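Local coordinates for freshwater cyanophage protein (Microcystis phage Mic1, PDB 6L2W) that is of unknown function, a phage-encoded protein with a novel fold that probably serves a structural role and is found as a dimer in the crystal, at residues Cys56-Asn67 with Ile102-Lys113; Met2-Ser10 with Gly21-Ser32. One frame throughout, in Å; residues are numbered along the deposited sequence.

Interaction 1 of 2, residues Cys56-Asn67 with Ile102-Lys113; sequences CEYCAKLGIEAN and INLKLKELELIK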
loop_
_atom_site.group_PDB
_atom_site.type_symbol
_atom_site.label_atom_id
_atom_site.label_comp_id
_atom_site.label_asym_id
_atom_site.label_seq_id
_atom_site.Cartn_x
_atom_site.Cartn_y
_atom_site.Cartn_z
ATOM N N CYS B 56 9.281 -13.590 8.343
ATOM C CA CYS B 56 9.206 -14.020 6.943
ATOM C C CYS B 56 8.356 -15.278 6.797
ATOM O O CYS B 56 7.692 -15.469 5.772
ATOM C CB CYS B 56 10.580 -14.293 6.358
ATOM S SG CYS B 56 11.494 -12.767 6.040
ATOM N N GLU B 57 8.393 -16.113 7.814
ATOM C CA GLU B 57 7.697 -17.401 7.789
ATOM C C GLU B 57 6.184 -17.153 7.878
ATOM O O GLU B 57 5.364 -17.821 7.211
ATOM C CB GLU B 57 8.187 -18.289 8.936
ATOM C CG GLU B 57 9.547 -18.924 8.667
ATOM C CD GLU B 57 10.018 -19.976 9.670
ATOM O OE1 GLU B 57 10.315 -19.608 10.835
ATOM O OE2 GLU B 57 10.107 -21.164 9.277
ATOM N N TYR B 58 5.807 -16.197 8.708
ATOM C CA TYR B 58 4.402 -15.953 8.876
ATOM C C TYR B 58 3.856 -15.281 7.600
ATOM O O TYR B 58 2.771 -15.633 7.135
ATOM C CB TYR B 58 4.157 -15.174 10.168
ATOM C CG TYR B 58 2.699 -14.914 10.409
ATOM C CD1 TYR B 58 1.837 -15.933 10.772
ATOM C CD2 TYR B 58 2.163 -13.657 10.195
ATOM C CE1 TYR B 58 0.481 -15.702 10.954
ATOM C CE2 TYR B 58 0.814 -13.406 10.379
ATOM C CZ TYR B 58 -0.033 -14.430 10.754
ATOM O OH TYR B 58 -1.363 -14.158 10.936
ATOM N N CYS B 59 4.627 -14.360 7.020
ATOM C CA CYS B 59 4.216 -13.675 5.784
ATOM C C CYS B 59 4.050 -14.677 4.632
ATOM O O CYS B 59 3.097 -14.569 3.845
ATOM C CB CYS B 59 5.219 -12.585 5.402
ATOM S SG CYS B 59 5.145 -11.142 6.500
ATOM N N ALA B 60 4.957 -15.639 4.533
ATOM C CA ALA B 60 4.848 -16.714 3.536
ATOM C C ALA B 60 3.540 -17.485 3.744
ATOM O O ALA B 60 2.864 -17.771 2.771
ATOM C CB ALA B 60 6.043 -17.644 3.591
ATOM N N LYS B 61 3.154 -17.749 4.990
ATOM C CA LYS B 61 1.866 -18.418 5.294
ATOM C C LYS B 61 0.687 -17.609 4.733
ATOM O O LYS B 61 -0.338 -18.169 4.353
ATOM C CB LYS B 61 1.663 -18.581 6.806
ATOM C CG LYS B 61 1.138 -19.935 7.260
ATOM C CD LYS B 61 1.588 -20.337 8.662
ATOM C CE LYS B 61 3.065 -20.680 8.741
ATOM N NZ LYS B 61 3.418 -21.369 10.006
ATOM N N LEU B 62 0.814 -16.289 4.689
ATOM C CA LEU B 62 -0.240 -15.483 4.123
ATOM C C LEU B 62 -0.098 -15.366 2.597
ATOM O O LEU B 62 -0.971 -14.773 1.963
ATOM C CB LEU B 62 -0.209 -14.115 4.809
ATOM C CG LEU B 62 -0.563 -14.131 6.292
ATOM C CD1 LEU B 62 -0.427 -12.738 6.876
ATOM C CD2 LEU B 62 -1.968 -14.663 6.535
ATOM N N GLY B 63 0.975 -15.904 1.999
ATOM C CA GLY B 63 1.147 -15.845 0.535
ATOM C C GLY B 63 1.922 -14.609 0.090
ATOM O O GLY B 63 1.866 -14.201 -1.055
ATOM N N ILE B 64 2.690 -14.036 0.990
ATOM C CA ILE B 64 3.507 -12.901 0.651
ATOM C C ILE B 64 4.806 -13.421 0.031
ATOM O O ILE B 64 5.448 -14.324 0.562
ATOM C CB ILE B 64 3.746 -12.022 1.890
ATOM C CG1 ILE B 64 2.470 -11.265 2.265
ATOM C CG2 ILE B 64 4.923 -11.082 1.682
ATOM C CD1 ILE B 64 2.514 -10.618 3.638
ATOM N N GLU B 65 5.171 -12.814 -1.082
ATOM C CA GLU B 65 6.226 -13.315 -1.912
ATOM C C GLU B 65 7.285 -12.224 -2.123
ATOM O O GLU B 65 7.021 -11.029 -2.024
ATOM C CB GLU B 65 5.671 -13.743 -3.272
ATOM C CG GLU B 65 4.820 -15.007 -3.268
ATOM C CD GLU B 65 4.109 -15.245 -4.597
ATOM O OE1 GLU B 65 4.785 -15.222 -5.644
ATOM O OE2 GLU B 65 2.875 -15.409 -4.595
ATOM N N ALA B 66 8.485 -12.677 -2.434
ATOM C CA ALA B 66 9.581 -11.829 -2.773
ATOM C C ALA B 66 9.120 -10.783 -3.799
ATOM O O ALA B 66 8.241 -11.060 -4.599
ATOM C CB ALA B 66 10.692 -12.707 -3.295
ATOM N N ASN B 67 9.708 -9.584 -3.770
ATOM C CA ASN B 67 9.163 -8.456 -4.505
ATOM C C ASN B 67 9.932 -8.202 -5.811
ATOM O O ASN B 67 9.505 -7.361 -6.576
ATOM C CB ASN B 67 9.055 -7.185 -3.646
ATOM C CG ASN B 67 10.364 -6.601 -3.160
ATOM O OD1 ASN B 67 11.437 -6.849 -3.710
ATOM N ND2 ASN B 67 10.271 -5.784 -2.128
ATOM N N ILE B 102 15.348 -10.318 2.946
ATOM C CA ILE B 102 13.945 -10.676 3.078
ATOM C C ILE B 102 13.487 -11.416 1.825
ATOM O O ILE B 102 12.799 -12.417 1.935
ATOM C CB ILE B 102 13.075 -9.448 3.392
ATOM C CG1 ILE B 102 13.387 -8.972 4.811
ATOM C CG2 ILE B 102 11.585 -9.745 3.186
ATOM C CD1 ILE B 102 12.642 -7.727 5.233
ATOM N N ASN B 103 13.892 -10.910 0.673
ATOM C CA ASN B 103 13.564 -11.506 -0.605
ATOM C C ASN B 103 14.157 -12.918 -0.726
ATOM O O ASN B 103 13.472 -13.817 -1.225
ATOM C CB ASN B 103 14.037 -10.617 -1.754
ATOM C CG ASN B 103 12.999 -9.589 -2.156
ATOM O OD1 ASN B 103 11.804 -9.812 -1.968
ATOM N ND2 ASN B 103 13.432 -8.499 -2.772
ATOM N N LEU B 104 15.401 -13.122 -0.287
ATOM C CA LEU B 104 16.014 -14.454 -0.344
ATOM C C LEU B 104 15.166 -15.419 0.501
ATOM O O LEU B 104 14.768 -16.478 0.044
ATOM C CB LEU B 104 17.473 -14.390 0.139
ATOM C CG LEU B 104 18.168 -15.736 0.394
ATOM C CD1 LEU B 104 18.173 -16.588 -0.859
ATOM C CD2 LEU B 104 19.597 -15.551 0.910
ATOM N N LYS B 105 14.853 -15.022 1.716
ATOM C CA LYS B 105 14.121 -15.879 2.626
ATOM C C LYS B 105 12.712 -16.161 2.082
ATOM O O LYS B 105 12.287 -17.324 2.021
ATOM C CB LYS B 105 14.086 -15.246 4.015
ATOM C CG LYS B 105 13.355 -16.073 5.059
ATOM C CD LYS B 105 14.136 -17.269 5.545
ATOM C CE LYS B 105 13.266 -18.214 6.340
ATOM N NZ LYS B 105 14.053 -19.314 6.939
ATOM N N LEU B 106 11.997 -15.130 1.642
ATOM C CA LEU B 106 10.629 -15.342 1.148
ATOM C C LEU B 106 10.670 -16.264 -0.065
ATOM O O LEU B 106 9.781 -17.089 -0.263
ATOM C CB LEU B 106 9.986 -14.012 0.766
ATOM C CG LEU B 106 9.559 -13.126 1.933
ATOM C CD1 LEU B 106 9.184 -11.748 1.413
ATOM C CD2 LEU B 106 8.396 -13.735 2.708
ATOM N N LYS B 107 11.700 -16.107 -0.873
ATOM C CA LYS B 107 11.789 -16.907 -2.066
ATOM C C LYS B 107 12.144 -18.352 -1.703
ATOM O O LYS B 107 11.675 -19.258 -2.369
ATOM C CB LYS B 107 12.818 -16.346 -3.047
ATOM C CG LYS B 107 12.681 -16.902 -4.450
ATOM C CD LYS B 107 11.277 -16.761 -5.011
ATOM C CE LYS B 107 11.169 -17.103 -6.482
ATOM N NZ LYS B 107 11.512 -18.522 -6.740
ATOM N N GLU B 108 12.968 -18.540 -0.673
ATOM C CA GLU B 108 13.265 -19.882 -0.146
ATOM C C GLU B 108 11.968 -20.520 0.360
ATOM O O GLU B 108 11.683 -21.701 0.124
ATOM C CB GLU B 108 14.252 -19.844 1.033
ATOM C CG GLU B 108 15.678 -19.487 0.650
ATOM C CD GLU B 108 16.650 -19.346 1.817
ATOM O OE1 GLU B 108 16.272 -18.770 2.884
ATOM O OE2 GLU B 108 17.801 -19.806 1.655
ATOM N N LEU B 109 11.200 -19.738 1.097
ATOM C CA LEU B 109 9.995 -20.270 1.700
ATOM C C LEU B 109 9.005 -20.649 0.600
ATOM O O LEU B 109 8.356 -21.677 0.719
ATOM C CB LEU B 109 9.411 -19.249 2.672
ATOM C CG LEU B 109 10.218 -19.086 3.954
ATOM C CD1 LEU B 109 9.761 -17.839 4.701
ATOM C CD2 LEU B 109 10.116 -20.339 4.835
ATOM N N GLU B 110 8.949 -19.866 -0.478
ATOM C CA GLU B 110 8.037 -20.189 -1.570
ATOM C C GLU B 110 8.440 -21.525 -2.212
ATOM O O GLU B 110 7.580 -22.294 -2.627
ATOM C CB GLU B 110 8.003 -19.067 -2.613
ATOM C CG GLU B 110 7.248 -19.436 -3.882
ATOM C CD GLU B 110 7.293 -18.406 -5.004
ATOM O OE1 GLU B 110 7.693 -17.240 -4.749
ATOM O OE2 GLU B 110 6.927 -18.776 -6.136
ATOM N N LEU B 111 9.729 -21.789 -2.348
ATOM C CA LEU B 111 10.163 -23.021 -3.025
ATOM C C LEU B 111 10.010 -24.238 -2.106
ATOM O O LEU B 111 9.847 -25.355 -2.595
ATOM C CB LEU B 111 11.614 -22.880 -3.471
ATOM C CG LEU B 111 11.837 -21.857 -4.579
ATOM C CD1 LEU B 111 13.319 -21.657 -4.803
ATOM C CD2 LEU B 111 11.164 -22.271 -5.877
ATOM N N ILE B 112 10.085 -24.037 -0.803
ATOM C CA ILE B 112 9.811 -25.131 0.116
ATOM C C ILE B 112 8.334 -25.523 -0.012
ATOM O O ILE B 112 8.055 -26.714 -0.080
ATOM C CB ILE B 112 10.214 -24.782 1.563
ATOM C CG1 ILE B 112 11.735 -24.671 1.697
ATOM C CG2 ILE B 112 9.641 -25.787 2.555
ATOM C CD1 ILE B 112 12.177 -23.980 2.964
ATOM N N LYS B 113 7.407 -24.562 -0.100
ATOM C CA LYS B 113 5.981 -24.911 -0.304
ATOM C C LYS B 113 5.807 -25.710 -1.606
ATOM O O LYS B 113 5.189 -26.773 -1.592
ATOM C CB LYS B 113 5.099 -23.658 -0.299
ATOM C CG LYS B 113 4.862 -23.067 1.083
ATOM C CD LYS B 113 4.661 -21.561 1.098
ATOM C CE LYS B 113 3.318 -21.130 0.548
ATOM N NZ LYS B 113 2.897 -19.817 1.097
HETATM O O HOH W 1 7.175 -16.516 0.116
HETATM O O HOH W 2 8.644 -15.405 -2.951
#
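With CG of N67 held between its backbone N and carbonyl carbon (chi1 65°) and CG of N103 swung beside its own N (chi1 -88°), the two asparagines meet with their amide planes nearly perpendicular, and a pair of hydrogen bonds links them. N67 N donates to N103 OD1 at 2.8 Å, while N103 ND2 returns a nearly straight bond to N67 OD1, also 2.8 Å. The acceptor lies in the amide plane of N103, but ND2 stands well above the carbonyl plane of N67. W76 NE1 also donates to N103 OD1 and S69 N to N67 OD1, while N67 ND2 donates to Y75 O, so both ends of the N67 amide are engaged and its flip is determined.

Beside this polar pair, helices 56-61 and 102-113 pack at 49°, their axes 9.5 Å apart. C56 is a knob in a hole made by I102, K105, L106 and L109, its CB 3.5 Å from K105 CG. L106 packs against the chain that leaves the first helix: CD2 touches the carbonyl oxygens of both C56 and I64, and CB lies against A66 N. Further along, A60 CB rests on L109 CB at 3.8 Å. The Schellman motif at G63 turns the chain so that residues 64-67 run on across the second helix. Two waters bridge the segments: one donates to both I64 O and L106 O, the other accepts from A66 N and donates to E110 OE1.

E65 OE1 and E110 OE1 approach to 3.7 Å, so their like charges may raise the proton affinity of one of them. The chemistry thus implies a mainly apolar helix packing, bordered by charged side chains, whose outgoing loop is held by directional amide and water bonds.

Interaction 2 of 2, residues Met2-Ser10 with Gly21-Ser32; sequences MFVRLSYHS and GVIDLNTKCPVS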
loop_
_atom_site.group_PDB
_atom_site.type_symbol
_atom_site.label_atom_id
_atom_site.label_comp_id
_atom_site.label_asym_id
_atom_site.label_seq_id
_atom_site.Cartn_x
_atom_site.Cartn_y
_atom_site.Cartn_z
ATOM N N MET B 2 15.268 -0.850 12.769
ATOM C CA MET B 2 14.459 -1.138 11.598
ATOM C C MET B 2 13.164 -1.791 12.051
ATOM O O MET B 2 13.131 -2.511 13.050
ATOM C CB MET B 2 15.184 -2.053 10.612
ATOM C CG MET B 2 15.913 -1.274 9.580
ATOM S SD MET B 2 16.767 -2.409 8.581
ATOM C CE MET B 2 18.156 -1.425 8.028
ATOM N N PHE B 3 12.114 -1.519 11.293
ATOM C CA PHE B 3 10.792 -2.058 11.620
ATOM C C PHE B 3 10.074 -2.545 10.364
ATOM O O PHE B 3 10.379 -2.210 9.216
ATOM C CB PHE B 3 9.866 -1.017 12.257
ATOM C CG PHE B 3 10.442 -0.266 13.427
ATOM C CD1 PHE B 3 10.111 -0.620 14.726
ATOM C CD2 PHE B 3 11.287 0.812 13.225
ATOM C CE1 PHE B 3 10.629 0.082 15.803
ATOM C CE2 PHE B 3 11.808 1.509 14.304
ATOM C CZ PHE B 3 11.479 1.145 15.588
ATOM N N VAL B 4 9.003 -3.210 10.692
ATOM C CA VAL B 4 8.291 -4.054 9.845
ATOM C C VAL B 4 6.822 -3.980 10.288
ATOM O O VAL B 4 6.534 -3.989 11.511
ATOM C CB VAL B 4 8.919 -5.453 9.962
ATOM C CG1 VAL B 4 7.932 -6.517 10.394
ATOM C CG2 VAL B 4 9.665 -5.811 8.692
ATOM N N ARG B 5 5.917 -3.840 9.312
ATOM C CA ARG B 5 4.487 -3.822 9.585
ATOM C C ARG B 5 3.749 -4.632 8.509
ATOM O O ARG B 5 4.049 -4.579 7.312
ATOM C CB ARG B 5 3.974 -2.375 9.621
ATOM C CG ARG B 5 2.505 -2.259 9.990
ATOM C CD ARG B 5 2.101 -0.849 10.366
ATOM N NE ARG B 5 2.096 0.038 9.224
ATOM C CZ ARG B 5 1.569 1.257 9.211
ATOM N NH1 ARG B 5 0.965 1.745 10.285
ATOM N NH2 ARG B 5 1.625 1.972 8.102
ATOM N N LEU B 6 2.725 -5.316 8.954
ATOM C CA LEU B 6 1.968 -6.166 8.115
ATOM C C LEU B 6 0.567 -5.578 8.004
ATOM O O LEU B 6 -0.099 -5.453 9.011
ATOM C CB LEU B 6 1.930 -7.553 8.761
ATOM C CG LEU B 6 1.022 -8.558 8.066
ATOM C CD1 LEU B 6 1.444 -8.731 6.616
ATOM C CD2 LEU B 6 1.020 -9.898 8.795
ATOM N N SER B 7 0.124 -5.263 6.793
ATOM C CA SER B 7 -1.193 -4.691 6.619
ATOM C C SER B 7 -2.124 -5.655 5.871
ATOM O O SER B 7 -1.678 -6.539 5.116
ATOM C CB SER B 7 -1.125 -3.359 5.916
ATOM O OG SER B 7 -0.186 -2.502 6.541
ATOM N N TYR B 8 -3.427 -5.434 6.071
ATOM C CA TYR B 8 -4.423 -6.124 5.313
ATOM C C TYR B 8 -5.341 -5.086 4.653
ATOM O O TYR B 8 -5.483 -3.959 5.128
ATOM C CB TYR B 8 -5.152 -7.153 6.180
ATOM C CG TYR B 8 -6.146 -6.601 7.172
ATOM C CD1 TYR B 8 -7.489 -6.479 6.853
ATOM C CD2 TYR B 8 -5.758 -6.253 8.454
ATOM C CE1 TYR B 8 -8.406 -6.008 7.774
ATOM C CE2 TYR B 8 -6.659 -5.786 9.393
ATOM C CZ TYR B 8 -7.987 -5.664 9.048
ATOM O OH TYR B 8 -8.861 -5.174 9.960
ATOM N N HIS B 9 -5.942 -5.476 3.534
ATOM C CA HIS B 9 -6.823 -4.580 2.803
ATOM C C HIS B 9 -7.579 -5.375 1.754
ATOM O O HIS B 9 -7.010 -6.179 1.045
ATOM C CB HIS B 9 -6.041 -3.457 2.125
ATOM C CG HIS B 9 -4.680 -3.891 1.703
ATOM N ND1 HIS B 9 -4.484 -4.975 0.878
ATOM C CD2 HIS B 9 -3.455 -3.408 2.000
ATOM C CE1 HIS B 9 -3.183 -5.168 0.712
ATOM N NE2 HIS B 9 -2.534 -4.212 1.373
ATOM N N SER B 10 -8.864 -5.142 1.693
ATOM C CA SER B 10 -9.686 -5.766 0.687
ATOM C C SER B 10 -10.939 -4.921 0.504
ATOM O O SER B 10 -11.220 -3.999 1.304
ATOM C CB SER B 10 -10.043 -7.186 1.057
ATOM O OG SER B 10 -10.792 -7.181 2.262
ATOM N N GLY B 21 -6.558 -2.443 7.727
ATOM C CA GLY B 21 -5.974 -2.398 9.052
ATOM C C GLY B 21 -4.612 -3.094 9.082
ATOM O O GLY B 21 -4.008 -3.320 8.049
ATOM N N VAL B 22 -4.168 -3.464 10.284
ATOM C CA VAL B 22 -2.833 -3.952 10.563
ATOM C C VAL B 22 -2.974 -5.294 11.276
ATOM O O VAL B 22 -3.919 -5.509 12.046
ATOM C CB VAL B 22 -2.062 -2.932 11.421
ATOM C CG1 VAL B 22 -0.747 -3.480 11.937
ATOM C CG2 VAL B 22 -1.828 -1.635 10.666
ATOM N N ILE B 23 -2.102 -6.233 10.972
ATOM C CA ILE B 23 -2.085 -7.468 11.750
ATOM C C ILE B 23 -0.952 -7.323 12.762
ATOM O O ILE B 23 0.174 -7.031 12.382
ATOM C CB ILE B 23 -1.927 -8.718 10.863
ATOM C CG1 ILE B 23 -3.069 -8.853 9.858
ATOM C CG2 ILE B 23 -1.834 -9.977 11.716
ATOM C CD1 ILE B 23 -2.720 -9.675 8.647
ATOM N N ASP B 24 -1.250 -7.445 14.049
ATOM C CA ASP B 24 -0.164 -7.285 15.030
ATOM C C ASP B 24 0.793 -8.468 14.858
ATOM O O ASP B 24 0.363 -9.599 14.937
ATOM C CB ASP B 24 -0.684 -7.189 16.468
ATOM C CG ASP B 24 0.446 -7.048 17.473
ATOM O OD1 ASP B 24 1.184 -8.065 17.686
ATOM O OD2 ASP B 24 0.624 -5.915 17.988
ATOM N N LEU B 25 2.072 -8.205 14.634
ATOM C CA LEU B 25 3.003 -9.281 14.340
ATOM C C LEU B 25 3.409 -10.067 15.602
ATOM O O LEU B 25 4.093 -11.086 15.459
ATOM C CB LEU B 25 4.229 -8.696 13.632
ATOM C CG LEU B 25 4.105 -8.664 12.110
ATOM C CD1 LEU B 25 5.265 -7.922 11.471
ATOM C CD2 LEU B 25 3.993 -10.073 11.548
ATOM N N ASN B 26 2.999 -9.648 16.805
ATOM C CA ASN B 26 3.211 -10.464 18.032
ATOM C C ASN B 26 2.019 -11.399 18.242
ATOM O O ASN B 26 2.175 -12.608 18.236
ATOM C CB ASN B 26 3.405 -9.614 19.292
ATOM C CG ASN B 26 4.706 -8.846 19.295
ATOM O OD1 ASN B 26 4.717 -7.626 19.450
ATOM N ND2 ASN B 26 5.804 -9.553 19.116
ATOM N N THR B 27 0.836 -10.817 18.398
ATOM C CA THR B 27 -0.372 -11.591 18.726
ATOM C C THR B 27 -0.959 -12.231 17.463
ATOM O O THR B 27 -1.753 -13.165 17.567
ATOM C CB THR B 27 -1.439 -10.755 19.455
ATOM O OG1 THR B 27 -2.703 -11.333 19.137
ATOM C CG2 THR B 27 -1.493 -9.292 19.074
ATOM N N LYS B 28 -0.589 -11.725 16.285
ATOM C CA LYS B 28 -1.165 -12.150 14.997
ATOM C C LYS B 28 -2.672 -11.850 14.968
ATOM O O LYS B 28 -3.418 -12.496 14.244
ATOM C CB LYS B 28 -0.853 -13.628 14.721
ATOM C CG LYS B 28 0.438 -13.890 13.960
ATOM C CD LYS B 28 1.697 -13.705 14.755
ATOM C CE LYS B 28 2.924 -14.177 14.007
ATOM N NZ LYS B 28 4.170 -13.873 14.753
ATOM N N CYS B 29 -3.113 -10.841 15.706
ATOM C CA CYS B 29 -4.515 -10.436 15.688
ATOM C C CYS B 29 -4.680 -9.194 14.796
ATOM O O CYS B 29 -3.960 -8.194 14.952
ATOM C CB CYS B 29 -5.043 -10.158 17.094
ATOM S SG CYS B 29 -6.051 -11.508 17.768
ATOM N N PRO B 30 -5.636 -9.257 13.866
ATOM C CA PRO B 30 -5.925 -8.178 12.952
ATOM C C PRO B 30 -6.573 -7.005 13.695
ATOM O O PRO B 30 -7.387 -7.242 14.579
ATOM C CB PRO B 30 -6.921 -8.778 11.954
ATOM C CG PRO B 30 -7.724 -9.715 12.804
ATOM C CD PRO B 30 -6.742 -10.226 13.843
ATOM N N VAL B 31 -6.210 -5.776 13.337
ATOM C CA VAL B 31 -6.828 -4.609 13.945
ATOM C C VAL B 31 -7.289 -3.639 12.859
ATOM O O VAL B 31 -6.475 -3.030 12.158
ATOM C CB VAL B 31 -5.890 -3.888 14.926
ATOM C CG1 VAL B 31 -6.622 -2.740 15.608
ATOM C CG2 VAL B 31 -5.285 -4.841 15.954
ATOM N N SER B 32 -8.593 -3.439 12.817
ATOM C CA SER B 32 -9.202 -2.616 11.810
ATOM C C SER B 32 -8.846 -1.135 11.997
ATOM O O SER B 32 -8.470 -0.664 13.066
ATOM C CB SER B 32 -10.690 -2.801 11.776
ATOM O OG SER B 32 -11.315 -1.641 11.238
HETATM O O HOH W 3 2.192 -5.481 11.936
#
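Strand pairing in a beta hairpin is the substance of this contact: strand 2-12 runs antiparallel to strand 17-23 in the antiparallel sheet, and the chain then turns back through 24-29 to strand 30-32. Y8 and G21 form a hydrogen-bonded pair, with Y8 N to G21 O at 3.0 Å and the return bond from G21 N to Y8 O at 3.2 Å. S7 and V22 follow as a non-hydrogen-bonded pair. Beyond them I23 N donates to L6 O at 2.9 Å, and a water accepting from L6 N and donating to I23 O continues the link.

CG of Y8 sits between its backbone N and carbonyl carbon (chi1 75°), which lays the ring over G21, whose N is 3.7 Å above the ring plane and over its centre. The ring carries on past G21 to P30, where CE2 is 3.9 Å from P30 CB, and OH ends near S32 CA. On the same face L6 CD2 packs against I23 CD1 at 3.7 Å, and L25 lies beside L6 and V4. D24 OD1 accepts from N26 N and T27 N, an Asx motif that includes an Asx turn, in the loop 24-29. An aromatic side chain laid across a glycine of the neighbouring strand makes this an aromatic-glycine pair in an antiparallel sheet.

Overall arrangement
Along the chain the two contacts come in series: interaction 2 closes at residue 32 before interaction 1 opens at 56. Their centres lie about 17 Å apart, on opposite sides of the centre of the chain, yet they touch. I64 and L62 of interaction 1 reach L6 of strand 2-12, and Y58 packs on both L6 and K28, with a cation-pi contact to the lysine. L6 is therefore the point where the two contacts meet, together with K28. Helix 96-115 packs beside helix 51-61 and also meets W76 of strand 75-77, so both helices pack against parts of the same sheet. Segments of both also meet the second subunit: E65 packs on F11 and H9 on Y77 and M81 of that chain.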